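Local coordinates for protein urocanate hydratase (Paenibacillus sp. Soil724D2, PDB 7NED) that probably hydrates thiourocanate in bacterial ergothioneine catabolism with NAD+ as cofactor, and binds urocanate, at residues 406-411 with 430-435; 413-418 with 422-427; 494-499 with 505-510. All coordinates share one frame; numbering follows the deposited sequence.

Interaction 1: residues 406-411 with 430-435; sequences GDRTKL and FSRDHL. With URO ((2E)-3-(1H-imidazol-4-yl)acrylic acid), chain B.
Helix 407-420 meets strand 428-441 next to the urocanate pocket, with Arg408 reaching Arg432 and Leu411 lying against Phe430. The Leu411 contact is apolar, CG standing 4.3 Å from Phe430 CE2. Arg408 runs extended from CG to NE, which carries its guanidinium from the helix over to the aliphatic part of Arg432; NH1 of Arg408 lies 3.7 Å from CD of Arg432. The two side chains cross at about a right angle, their guanidinium planes 58° apart. Like charges come close here, but Arg408 has a salt bridge to Asp436 and Arg432 one to Asp515, which probably offsets the repulsion. Within the strand's end, NH1 of Arg432 gives a 3.1 Å bond to Asp433 O, nearly in its own guanidinium plane, and so grips the backbone of a pocket residue. With CG of Asp433 anti to its amide nitrogen (chi1 -165°), the carboxylate turns to urocanate, OD2 standing 3.0 Å from the ligand's CAD. Strand 428-441 runs between strands 351-355 and 490-498 of the mixed sheet. Arg408 and Leu411 also rest on Phe351, while Thr409 turns to helix 502-525.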
ATOM      1  N   GLY A 406       6.078  12.836  21.328  1.00 17.96           N
ATOM      2  CA  GLY A 406       7.048  13.701  21.952  1.00 21.43           C
ATOM      3  C   GLY A 406       7.924  12.931  22.920  1.00 19.53           C
ATOM      4  O   GLY A 406       9.134  13.144  22.951  1.00 21.09           O
ATOM      5  N   ASP A 407       7.336  12.020  23.692  1.00 17.75           N
ATOM      6  CA  ASP A 407       8.136  11.182  24.591  1.00 19.97           C
ATOM      7  C   ASP A 407       9.061  10.248  23.816  1.00 20.14           C
ATOM      8  O   ASP A 407      10.239  10.091  24.185  1.00 19.26           O
ATOM      9  CB  ASP A 407       7.223  10.379  25.514  1.00 18.79           C
ATOM     10  CG  ASP A 407       6.639  11.216  26.625  1.00 23.02           C
ATOM     11  OD1 ASP A 407       7.066  12.375  26.787  1.00 24.97           O
ATOM     12  OD2 ASP A 407       5.737  10.726  27.324  1.00 27.17           O
ATOM     13  N   ARG A 408       8.571   9.626  22.729  1.00 16.27           N
ATOM     14  CA  ARG A 408       9.470   8.795  21.929  1.00 16.45           C
ATOM     15  C   ARG A 408      10.668   9.610  21.492  1.00 17.79           C
ATOM     16  O   ARG A 408      11.818   9.158  21.578  1.00 17.68           O
ATOM     17  CB  ARG A 408       8.759   8.197  20.699  1.00 16.35           C
ATOM     18  CG  ARG A 408       7.720   7.192  21.059  1.00 16.53           C
ATOM     19  CD  ARG A 408       7.179   6.432  19.867  1.00 15.29           C
ATOM     20  NE  ARG A 408       5.823   5.973  20.160  1.00 16.86           N
ATOM     21  CZ  ARG A 408       5.085   5.284  19.308  1.00 16.97           C
ATOM     22  NH1 ARG A 408       5.601   4.969  18.119  1.00 17.94           N
ATOM     23  NH2 ARG A 408       3.839   4.940  19.613  1.00 17.32           N
ATOM     24  N   THR A 409      10.406  10.830  21.008  1.00 19.08           N
ATOM     25  CA  THR A 409      11.473  11.688  20.512  1.00 18.44           C
ATOM     26  C   THR A 409      12.444  12.048  21.632  1.00 17.35           C
ATOM     27  O   THR A 409      13.664  11.981  21.459  1.00 16.85           O
ATOM     28  CB  THR A 409      10.844  12.948  19.915  1.00 17.73           C
ATOM     29  OG1 THR A 409       9.948  12.561  18.861  1.00 18.17           O
ATOM     30  CG2 THR A 409      11.917  13.919  19.390  1.00 17.56           C
ATOM     31  N   LYS A 410      11.902  12.467  22.776  1.00 17.47           N
ATOM     32  CA  LYS A 410      12.715  12.784  23.954  1.00 17.05           C
ATOM     33  C   LYS A 410      13.650  11.631  24.317  1.00 19.73           C
ATOM     34  O   LYS A 410      14.859  11.822  24.524  1.00 21.05           O
ATOM     35  CB  LYS A 410      11.778  13.121  25.119  1.00 18.79           C
ATOM     36  CG  LYS A 410      12.487  13.290  26.446  1.00 19.71           C
ATOM     37  CD  LYS A 410      11.551  13.874  27.465  1.00 24.10           C
ATOM     38  CE  LYS A 410      12.232  13.894  28.846  1.00 26.95           C
ATOM     39  NZ  LYS A 410      11.197  14.260  29.871  1.00 35.39           N
ATOM     40  N   LEU A 411      13.100  10.425  24.437  1.00 19.52           N
ATOM     41  CA  LEU A 411      13.935   9.269  24.756  1.00 17.89           C
ATOM     42  C   LEU A 411      15.027   9.071  23.707  1.00 18.15           C
ATOM     43  O   LEU A 411      16.203   8.899  24.034  1.00 17.02           O
ATOM     44  CB  LEU A 411      13.058   8.030  24.852  1.00 15.12           C
ATOM     45  CG  LEU A 411      13.841   6.754  25.103  1.00 18.59           C
ATOM     46  CD1 LEU A 411      14.637   6.816  26.457  1.00 17.47           C
ATOM     47  CD2 LEU A 411      12.834   5.638  25.143  1.00 18.53           C
ATOM     48  N   PHE A 430      16.120   1.804  17.409  1.00 15.34           N
ATOM     49  CA  PHE A 430      14.764   2.073  17.868  1.00 14.15           C
ATOM     50  C   PHE A 430      13.762   1.538  16.855  1.00 18.90           C
ATOM     51  O   PHE A 430      13.941   1.687  15.643  1.00 14.75           O
ATOM     52  CB  PHE A 430      14.527   3.568  18.054  1.00 16.29           C
ATOM     53  CG  PHE A 430      15.172   4.133  19.287  1.00 17.05           C
ATOM     54  CD1 PHE A 430      16.447   4.697  19.234  1.00 15.58           C
ATOM     55  CD2 PHE A 430      14.500   4.066  20.523  1.00 15.02           C
ATOM     56  CE1 PHE A 430      17.036   5.212  20.415  1.00 20.37           C
ATOM     57  CE2 PHE A 430      15.063   4.574  21.656  1.00 15.09           C
ATOM     58  CZ  PHE A 430      16.349   5.130  21.609  1.00 16.82           C
ATOM     59  N   SER A 431      12.698   0.925  17.343  1.00 16.00           N
ATOM     60  CA  SER A 431      11.656   0.540  16.394  1.00 14.45           C
ATOM     61  C   SER A 431      10.356   0.411  17.177  1.00 17.27           C
ATOM     62  O   SER A 431      10.181   1.051  18.223  1.00 15.84           O
ATOM     63  CB  SER A 431      12.055  -0.736  15.634  1.00 13.82           C
ATOM     64  OG  SER A 431      11.080  -1.081  14.633  1.00 17.25           O
ATOM     65  N   ARG A 432       9.429  -0.375  16.651  1.00 15.80           N
ATOM     66  CA  ARG A 432       8.175  -0.561  17.342  1.00 16.09           C
ATOM     67  C   ARG A 432       7.454  -1.698  16.645  1.00 15.97           C
ATOM     68  O   ARG A 432       7.802  -2.097  15.531  1.00 15.64           O
ATOM     69  CB  ARG A 432       7.326   0.714  17.335  1.00 13.15           C
ATOM     70  CG  ARG A 432       7.145   1.297  15.872  1.00 13.37           C
ATOM     71  CD  ARG A 432       5.900   2.219  15.711  1.00 12.88           C
ATOM     72  NE  ARG A 432       5.893   2.850  14.380  1.00 13.55           N
ATOM     73  CZ  ARG A 432       5.511   2.236  13.254  1.00 12.54           C
ATOM     74  NH1 ARG A 432       5.107   0.974  13.301  1.00 12.34           N
ATOM     75  NH2 ARG A 432       5.532   2.891  12.075  1.00 12.86           N
ATOM     76  N   ASP A 433       6.454  -2.228  17.324  1.00 13.28           N
ATOM     77  CA  ASP A 433       5.524  -3.095  16.621  1.00 16.65           C
ATOM     78  C   ASP A 433       4.762  -2.268  15.592  1.00 13.99           C
ATOM     79  O   ASP A 433       4.751  -1.035  15.651  1.00 14.79           O
ATOM     80  CB  ASP A 433       4.548  -3.750  17.608  1.00 18.04           C
ATOM     81  CG  ASP A 433       3.802  -4.938  16.986  1.00 21.15           C
ATOM     82  OD1 ASP A 433       4.129  -5.354  15.841  1.00 20.58           O
ATOM     83  OD2 ASP A 433       2.898  -5.466  17.650  1.00 27.62           O
ATOM     84  N   HIS A 434       4.078  -2.950  14.668  1.00 14.25           N
ATOM     85  CA  HIS A 434       3.214  -2.196  13.743  1.00 14.08           C
ATOM     86  C   HIS A 434       1.867  -1.894  14.355  1.00 15.79           C
ATOM     87  O   HIS A 434       1.101  -1.110  13.777  1.00 17.25           O
ATOM     88  CB  HIS A 434       2.993  -2.957  12.438  1.00 13.99           C
ATOM     89  CG  HIS A 434       4.252  -3.214  11.673  1.00 16.48           C
ATOM     90  ND1 HIS A 434       4.237  -3.603  10.351  1.00 15.68           N
ATOM     91  CD2 HIS A 434       5.558  -3.156  12.037  1.00 15.64           C
ATOM     92  CE1 HIS A 434       5.481  -3.744   9.920  1.00 15.19           C
ATOM     93  NE2 HIS A 434       6.303  -3.483  10.923  1.00 14.39           N
ATOM     94  N   LEU A 435       1.570  -2.495  15.517  1.00 16.30           N
ATOM     95  CA  LEU A 435       0.334  -2.225  16.254  1.00 17.42           C
ATOM     96  C   LEU A 435       0.506  -0.854  16.896  1.00 16.66           C
ATOM     97  O   LEU A 435       0.883  -0.719  18.063  1.00 17.07           O
ATOM     98  CB  LEU A 435       0.075  -3.320  17.297  1.00 16.72           C
ATOM     99  CG  LEU A 435      -1.310  -3.293  17.961  1.00 20.89           C
ATOM    100  CD1 LEU A 435      -2.384  -3.936  17.061  1.00 19.47           C
ATOM    101  CD2 LEU A 435      -1.210  -3.946  19.368  1.00 23.32           C
TER
HETATM  102  OAA URO B 701       6.155  -7.289  18.877  0.69 21.59           O
HETATM  103  CAI URO B 701       6.422  -7.878  17.747  0.69 14.42           C
HETATM  104  OAB URO B 701       7.504  -8.007  17.332  0.69 14.11           O
HETATM  105  CAC URO B 701       5.315  -8.383  16.917  0.69 25.17           C
HETATM  106  CAD URO B 701       4.080  -8.240  17.323  0.69 26.90           C
HETATM  107  CAJ URO B 701       3.153  -8.786  16.404  0.69 25.48           C
HETATM  108  CAF URO B 701       1.839  -9.083  16.615  0.69 28.08           C
HETATM  109  NAH URO B 701       1.317  -9.767  15.549  0.69 29.29           N
HETATM  110  CAE URO B 701       2.312  -9.872  14.698  0.69 24.87           C
HETATM  111  NAG URO B 701       3.443  -9.299  15.168  0.69 26.80           N

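Interaction 2: residues 413-418 with 422-427; sequences LAVNQM and GKLQGP
The peptide carbonyl of Met418 is the flat group that ties helix 407-420 to the loop after it: Leu424 N stands above its plane, 59° out of it. That bond, from Leu424 N to Met418 O, measures 3.2 Å with an N-H...O angle of 144°. Lys423 N is nearer to the same oxygen, at 2.8 Å, but its poor angle makes the bond weak. This weak bond from Lys423 N back to Met418 O, across Gly422 at positive phi, is reminiscent of the 6→1 bond of a Schellman motif, at the point where the chain leaves the helix for strand 428-441. Next to these bonds, Leu424 points back at the helix and wedges between two of its residues. Its CD1 lies 3.7 Å from Met418 CB and equally far from Val415 CG1, the Val415 and Leu424 side chains crossing at about a right angle. The Met418 chain bends at its last torsion (chi3 50°), folding CE over to the other branch, 3.9 Å from Leu424 CD2. CB of Lys423 packs near Met418 CB, while its extended chain leads away from the helix. Helix 360-373 flanks the apolar side, with Ile366 touching Val415 and Ala365 touching Leu424.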
ATOM      1  N   LEU A 413      16.376  11.035  21.466  1.00 17.65           N
ATOM      2  CA  LEU A 413      17.416  12.068  21.454  1.00 19.30           C
ATOM      3  C   LEU A 413      18.374  11.924  22.651  1.00 19.49           C
ATOM      4  O   LEU A 413      19.594  12.044  22.493  1.00 19.66           O
ATOM      5  CB  LEU A 413      16.780  13.463  21.449  1.00 16.22           C
ATOM      6  CG  LEU A 413      16.136  13.862  20.111  1.00 20.35           C
ATOM      7  CD1 LEU A 413      15.479  15.232  20.272  1.00 21.33           C
ATOM      8  CD2 LEU A 413      17.111  13.833  18.944  1.00 18.40           C
ATOM      9  N   ALA A 414      17.838  11.705  23.859  1.00 17.93           N
ATOM     10  CA  ALA A 414      18.706  11.468  25.026  1.00 17.66           C
ATOM     11  C   ALA A 414      19.622  10.278  24.783  1.00 18.56           C
ATOM     12  O   ALA A 414      20.832  10.361  25.031  1.00 19.02           O
ATOM     13  CB  ALA A 414      17.874  11.256  26.295  1.00 16.12           C
ATOM     14  N   VAL A 415      19.078   9.182  24.241  1.00 17.80           N
ATOM     15  CA  VAL A 415      19.882   7.976  24.039  1.00 16.47           C
ATOM     16  C   VAL A 415      20.963   8.229  23.005  1.00 18.72           C
ATOM     17  O   VAL A 415      22.114   7.793  23.171  1.00 17.33           O
ATOM     18  CB  VAL A 415      18.991   6.792  23.638  1.00 17.02           C
ATOM     19  CG1 VAL A 415      19.828   5.651  23.069  1.00 16.16           C
ATOM     20  CG2 VAL A 415      18.144   6.307  24.844  1.00 16.77           C
ATOM     21  N   ASN A 416      20.610   8.915  21.900  1.00 14.71           N
ATOM     22  CA  ASN A 416      21.628   9.230  20.909  1.00 18.39           C
ATOM     23  C   ASN A 416      22.747  10.060  21.523  1.00 17.95           C
ATOM     24  O   ASN A 416      23.924   9.867  21.199  1.00 16.90           O
ATOM     25  CB  ASN A 416      21.014   9.962  19.700  1.00 16.96           C
ATOM     26  CG  ASN A 416      21.911   9.887  18.490  1.00 18.40           C
ATOM     27  OD1 ASN A 416      22.269   8.792  18.048  1.00 21.13           O
ATOM     28  ND2 ASN A 416      22.285  11.048  17.943  1.00 23.08           N
ATOM     29  N   GLN A 417      22.405  11.025  22.366  1.00 16.64           N
ATOM     30  CA  GLN A 417      23.480  11.757  23.015  1.00 20.14           C
ATOM     31  C   GLN A 417      24.298  10.832  23.915  1.00 22.91           C
ATOM     32  O   GLN A 417      25.530  10.955  23.987  1.00 21.91           O
ATOM     33  CB  GLN A 417      22.925  12.919  23.805  1.00 20.59           C
ATOM     34  CG  GLN A 417      23.991  13.727  24.503  1.00 27.45           C
ATOM     35  CD  GLN A 417      23.391  14.894  25.238  1.00 32.64           C
ATOM     36  OE1 GLN A 417      22.229  15.226  25.031  1.00 37.05           O
ATOM     37  NE2 GLN A 417      24.177  15.534  26.087  1.00 38.60           N
ATOM     38  N   MET A 418      23.636   9.886  24.592  1.00 19.17           N
ATOM     39  CA  MET A 418      24.381   8.970  25.459  1.00 20.63           C
ATOM     40  C   MET A 418      25.326   8.120  24.640  1.00 23.33           C
ATOM     41  O   MET A 418      26.430   7.793  25.093  1.00 22.16           O
ATOM     42  CB  MET A 418      23.423   8.078  26.257  1.00 21.80           C
ATOM     43  CG  MET A 418      22.481   8.853  27.143  1.00 21.14           C
ATOM     44  SD  MET A 418      21.267   7.828  28.003  1.00 26.25           S
ATOM     45  CE  MET A 418      22.280   6.531  28.736  1.00 22.19           C
ATOM     46  N   GLY A 422      29.592   8.391  24.943  1.00 22.56           N
ATOM     47  CA  GLY A 422      30.143   7.174  25.504  1.00 21.89           C
ATOM     48  C   GLY A 422      29.476   6.698  26.777  1.00 24.83           C
ATOM     49  O   GLY A 422      30.048   5.881  27.499  1.00 27.65           O
ATOM     50  N   LYS A 423      28.292   7.189  27.098  1.00 22.57           N
ATOM     51  CA  LYS A 423      27.565   6.616  28.221  1.00 23.06           C
ATOM     52  C   LYS A 423      26.906   5.294  27.872  1.00 21.67           C
ATOM     53  O   LYS A 423      26.456   4.589  28.778  1.00 26.04           O
ATOM     54  CB  LYS A 423      26.518   7.587  28.758  1.00 26.06           C
ATOM     55  CG  LYS A 423      27.102   8.844  29.383  1.00 27.27           C
ATOM     56  CD  LYS A 423      25.993   9.711  29.937  1.00 30.56           C
ATOM     57  CE  LYS A 423      26.522  11.029  30.429  1.00 35.33           C
ATOM     58  NZ  LYS A 423      25.377  11.811  30.956  1.00 39.71           N
ATOM     59  N   LEU A 424      26.821   4.959  26.592  1.00 20.25           N
ATOM     60  CA  LEU A 424      26.442   3.637  26.120  1.00 25.25           C
ATOM     61  C   LEU A 424      27.612   3.099  25.311  1.00 22.74           C
ATOM     62  O   LEU A 424      28.333   3.866  24.682  1.00 24.91           O
ATOM     63  CB  LEU A 424      25.162   3.699  25.249  1.00 18.21           C
ATOM     64  CG  LEU A 424      23.954   4.264  26.000  1.00 20.06           C
ATOM     65  CD1 LEU A 424      22.790   4.678  25.076  1.00 16.67           C
ATOM     66  CD2 LEU A 424      23.485   3.259  27.002  1.00 15.15           C
ATOM     67  N   GLN A 425      27.780   1.782  25.306  1.00 22.15           N
ATOM     68  CA  GLN A 425      28.953   1.188  24.678  1.00 19.69           C
ATOM     69  C   GLN A 425      28.876   1.260  23.169  1.00 24.47           C
ATOM     70  O   GLN A 425      29.911   1.290  22.494  1.00 23.40           O
ATOM     71  CB  GLN A 425      29.085  -0.280  25.077  1.00 21.24           C
ATOM     72  CG  GLN A 425      29.225  -0.506  26.549  1.00 29.36           C
ATOM     73  CD  GLN A 425      30.637  -0.798  26.998  1.00 34.47           C
ATOM     74  OE1 GLN A 425      31.604  -0.631  26.247  1.00 37.50           O
ATOM     75  NE2 GLN A 425      30.760  -1.227  28.247  1.00 33.44           N
ATOM     76  N   GLY A 426      27.672   1.214  22.621  1.00 21.54           N
ATOM     77  CA  GLY A 426      27.492   1.133  21.195  1.00 19.51           C
ATOM     78  C   GLY A 426      26.148   1.701  20.812  1.00 18.89           C
ATOM     79  O   GLY A 426      25.325   2.052  21.667  1.00 18.61           O
ATOM     80  N   PRO A 427      25.883   1.767  19.513  1.00 17.62           N
ATOM     81  CA  PRO A 427      24.633   2.372  19.046  1.00 15.52           C
ATOM     82  C   PRO A 427      23.398   1.602  19.481  1.00 15.46           C
ATOM     83  O   PRO A 427      23.441   0.426  19.844  1.00 16.32           O
ATOM     84  CB  PRO A 427      24.776   2.355  17.513  1.00 14.99           C
ATOM     85  CG  PRO A 427      26.269   2.347  17.302  1.00 20.98           C
ATOM     86  CD  PRO A 427      26.790   1.445  18.405  1.00 17.95           C
TER

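Interaction 3: residues 494-499 with 505-510; sequences VTLVAD and DIRLET
Strand 494-498 and the helical segment 505-510 run roughly antiparallel, at 147° and 8.7 Å apart at closest approach, with Leu496 nearest Leu508 in backbone register. The two leucine side chains lie alongside each other, pointing opposite ways. CD2 of Leu508 presses on CB of Leu496 at 3.5 Å, tighter than usual carbon contact, and also meets Leu496 CD1. The other branch of Leu508, CD1, lies 4.0 Å from Ala498 CB, so one leucine covers two strand residues. CD2 of Leu496 turns to Arg507, 4.1 Å from its carbonyl O. With Leu496 cut back to an alanine, CB would still meet Leu508 CD2, but the loss of CG and CD1 would probably open a gap beside that methyl, and Arg507 O and NH1 would lose their contact with CD2. Arg507 bends at chi3 (-57°), which swings its guanidinium back to the strand; Val497 O lies at the edge of that group, 3.0 Å from NH2 in a weak bond. The stronger partner is Asp474, salt-bridged to NH1 and also bonded to Val497 N, so one carboxylate ties the arginine to the strand. Around the strand and the helix that follows it, strands 475-480 and 428-441 flank strand 490-498, helix 407-420 brings Asn416 against Leu508 and Ala498, and Thr510 packs on Lys83 of the second subunit.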
ATOM      1  N   VAL A 494       9.017   0.997  11.020  1.00 12.39           N
ATOM      2  CA  VAL A 494      10.095   1.975  10.882  1.00 15.01           C
ATOM      3  C   VAL A 494      11.219   1.597  11.841  1.00 13.22           C
ATOM      4  O   VAL A 494      10.963   1.145  12.957  1.00 17.00           O
ATOM      5  CB  VAL A 494       9.577   3.408  11.143  1.00 15.23           C
ATOM      6  CG1 VAL A 494       9.127   3.572  12.641  1.00 12.01           C
ATOM      7  CG2 VAL A 494      10.642   4.443  10.768  1.00 15.56           C
ATOM      8  N   THR A 495      12.462   1.720  11.394  1.00 14.70           N
ATOM      9  CA  THR A 495      13.617   1.501  12.277  1.00 14.04           C
ATOM     10  C   THR A 495      14.509   2.722  12.182  1.00 16.01           C
ATOM     11  O   THR A 495      14.687   3.288  11.088  1.00 14.44           O
ATOM     12  CB  THR A 495      14.412   0.250  11.871  1.00 17.02           C
ATOM     13  OG1 THR A 495      13.568  -0.899  11.992  1.00 17.82           O
ATOM     14  CG2 THR A 495      15.624   0.080  12.740  1.00 17.26           C
ATOM     15  N   LEU A 496      15.036   3.139  13.331  1.00 12.32           N
ATOM     16  CA  LEU A 496      15.984   4.239  13.457  1.00 15.23           C
ATOM     17  C   LEU A 496      17.231   3.722  14.135  1.00 15.57           C
ATOM     18  O   LEU A 496      17.149   2.853  15.013  1.00 15.83           O
ATOM     19  CB  LEU A 496      15.414   5.396  14.273  1.00 15.34           C
ATOM     20  CG  LEU A 496      14.273   6.127  13.551  1.00 16.51           C
ATOM     21  CD1 LEU A 496      13.442   6.885  14.587  1.00 16.27           C
ATOM     22  CD2 LEU A 496      14.852   7.101  12.492  1.00 18.13           C
ATOM     23  N   VAL A 497      18.385   4.255  13.734  1.00 16.18           N
ATOM     24  CA  VAL A 497      19.655   3.886  14.358  1.00 14.48           C
ATOM     25  C   VAL A 497      20.172   5.125  15.058  1.00 19.95           C
ATOM     26  O   VAL A 497      20.452   6.143  14.411  1.00 17.05           O
ATOM     27  CB  VAL A 497      20.677   3.364  13.341  1.00 14.97           C
ATOM     28  CG1 VAL A 497      21.984   2.961  14.084  1.00 14.61           C
ATOM     29  CG2 VAL A 497      20.095   2.212  12.539  1.00 15.80           C
ATOM     30  N   ALA A 498      20.264   5.051  16.373  1.00 17.07           N
ATOM     31  CA  ALA A 498      20.866   6.113  17.175  1.00 17.95           C
ATOM     32  C   ALA A 498      22.345   5.765  17.299  1.00 19.20           C
ATOM     33  O   ALA A 498      22.764   5.071  18.229  1.00 18.68           O
ATOM     34  CB  ALA A 498      20.186   6.213  18.534  1.00 17.72           C
ATOM     35  N   ASP A 499      23.132   6.205  16.323  1.00 19.21           N
ATOM     36  CA  ASP A 499      24.550   5.897  16.279  1.00 19.48           C
ATOM     37  C   ASP A 499      25.399   6.990  16.896  1.00 18.74           C
ATOM     38  O   ASP A 499      26.626   6.934  16.797  1.00 20.76           O
ATOM     39  CB  ASP A 499      25.005   5.616  14.828  1.00 19.57           C
ATOM     40  CG  ASP A 499      24.890   6.826  13.921  1.00 22.30           C
ATOM     41  OD1 ASP A 499      24.460   7.909  14.386  1.00 20.85           O
ATOM     42  OD2 ASP A 499      25.263   6.703  12.721  1.00 23.02           O
ATOM     43  N   ASP A 505      20.635  12.944  15.157  1.00 18.19           N
ATOM     44  CA  ASP A 505      19.697  13.691  15.988  1.00 18.12           C
ATOM     45  C   ASP A 505      18.542  14.208  15.144  1.00 19.25           C
ATOM     46  O   ASP A 505      17.362  14.071  15.510  1.00 18.06           O
ATOM     47  CB  ASP A 505      20.418  14.847  16.668  1.00 20.06           C
ATOM     48  CG  ASP A 505      21.279  14.398  17.828  1.00 23.95           C
ATOM     49  OD1 ASP A 505      20.956  13.357  18.453  1.00 25.08           O
ATOM     50  OD2 ASP A 505      22.297  15.074  18.106  1.00 28.00           O
ATOM     51  N   ILE A 506      18.868  14.815  14.002  1.00 20.64           N
ATOM     52  CA  ILE A 506      17.824  15.315  13.113  1.00 17.40           C
ATOM     53  C   ILE A 506      16.931  14.172  12.650  1.00 20.54           C
ATOM     54  O   ILE A 506      15.699  14.288  12.659  1.00 19.33           O
ATOM     55  CB  ILE A 506      18.437  16.051  11.908  1.00 23.31           C
ATOM     56  CG1 ILE A 506      19.339  17.176  12.392  1.00 27.20           C
ATOM     57  CG2 ILE A 506      17.326  16.534  10.974  1.00 22.50           C
ATOM     58  CD1 ILE A 506      20.576  17.303  11.578  1.00 31.04           C
ATOM     59  N   ARG A 507      17.537  13.064  12.202  1.00 14.94           N
ATOM     60  CA  ARG A 507      16.728  11.958  11.684  1.00 18.60           C
ATOM     61  C   ARG A 507      15.767  11.439  12.749  1.00 19.26           C
ATOM     62  O   ARG A 507      14.575  11.199  12.481  1.00 15.47           O
ATOM     63  CB  ARG A 507      17.644  10.840  11.187  1.00 17.15           C
ATOM     64  CG  ARG A 507      18.579  11.300  10.030  1.00 17.22           C
ATOM     65  CD  ARG A 507      19.342  10.123   9.360  1.00 21.19           C
ATOM     66  NE  ARG A 507      20.144   9.353  10.315  1.00 17.13           N
ATOM     67  CZ  ARG A 507      19.711   8.237  10.889  1.00 24.15           C
ATOM     68  NH1 ARG A 507      18.486   7.787  10.590  1.00 18.70           N
ATOM     69  NH2 ARG A 507      20.499   7.577  11.762  1.00 18.31           N
ATOM     70  N   LEU A 508      16.284  11.239  13.968  1.00 15.98           N
ATOM     71  CA  LEU A 508      15.479  10.661  15.040  1.00 17.08           C
ATOM     72  C   LEU A 508      14.334  11.586  15.407  1.00 17.32           C
ATOM     73  O   LEU A 508      13.199  11.144  15.603  1.00 18.68           O
ATOM     74  CB  LEU A 508      16.350  10.409  16.267  1.00 16.35           C
ATOM     75  CG  LEU A 508      17.443   9.368  16.100  1.00 19.06           C
ATOM     76  CD1 LEU A 508      18.372   9.500  17.302  1.00 17.95           C
ATOM     77  CD2 LEU A 508      16.773   8.006  16.112  1.00 17.16           C
ATOM     78  N   GLU A 509      14.638  12.871  15.575  1.00 15.27           N
ATOM     79  CA  GLU A 509      13.612  13.850  15.897  1.00 19.72           C
ATOM     80  C   GLU A 509      12.539  13.894  14.823  1.00 19.06           C
ATOM     81  O   GLU A 509      11.339  13.906  15.132  1.00 17.49           O
ATOM     82  CB  GLU A 509      14.262  15.226  16.041  1.00 18.33           C
ATOM     83  CG  GLU A 509      13.392  16.292  16.672  1.00 26.71           C
ATOM     84  CD  GLU A 509      14.140  17.619  16.720  1.00 28.21           C
ATOM     85  OE1 GLU A 509      14.340  18.225  15.659  1.00 43.51           O
ATOM     86  OE2 GLU A 509      14.595  18.023  17.788  1.00 36.73           O
ATOM     87  N   THR A 510      12.970  13.977  13.549  1.00 16.25           N
ATOM     88  CA  THR A 510      12.030  14.184  12.443  1.00 17.79           C
ATOM     89  C   THR A 510      11.131  12.979  12.294  1.00 17.40           C
ATOM     90  O   THR A 510       9.905  13.119  12.248  1.00 16.59           O
ATOM     91  CB  THR A 510      12.773  14.475  11.139  1.00 20.27           C
ATOM     92  OG1 THR A 510      13.695  15.571  11.354  1.00 20.86           O
ATOM     93  CG2 THR A 510      11.783  14.805   9.964  1.00 19.36           C
TER

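In the fold
Interactions 1 and 3 are buried and reach the same mixed sheet through neighbouring strands, where Phe430 N bonds to Leu496 O. Interaction 2 is only partly buried, farther from the chain's centre. Helix 407-420 serves both interactions 1 and 2, which meet where Phe430 CZ touches Val415 CB. Asn416 joins 2 to 3, its ND2 bonding to Asp505 OD1. Chemistry follows place: near the ligand, interaction 1 sets a leucine-phenylalanine contact beside two arginines whose charges are met by aspartates outside it; interaction 3 joins leucine packing to a buried arginine salt-bridged to Asp474; interaction 2 relies on backbone bonds at a helix end plus an apolar wedge. All three lie within the urocanase C-terminal family region.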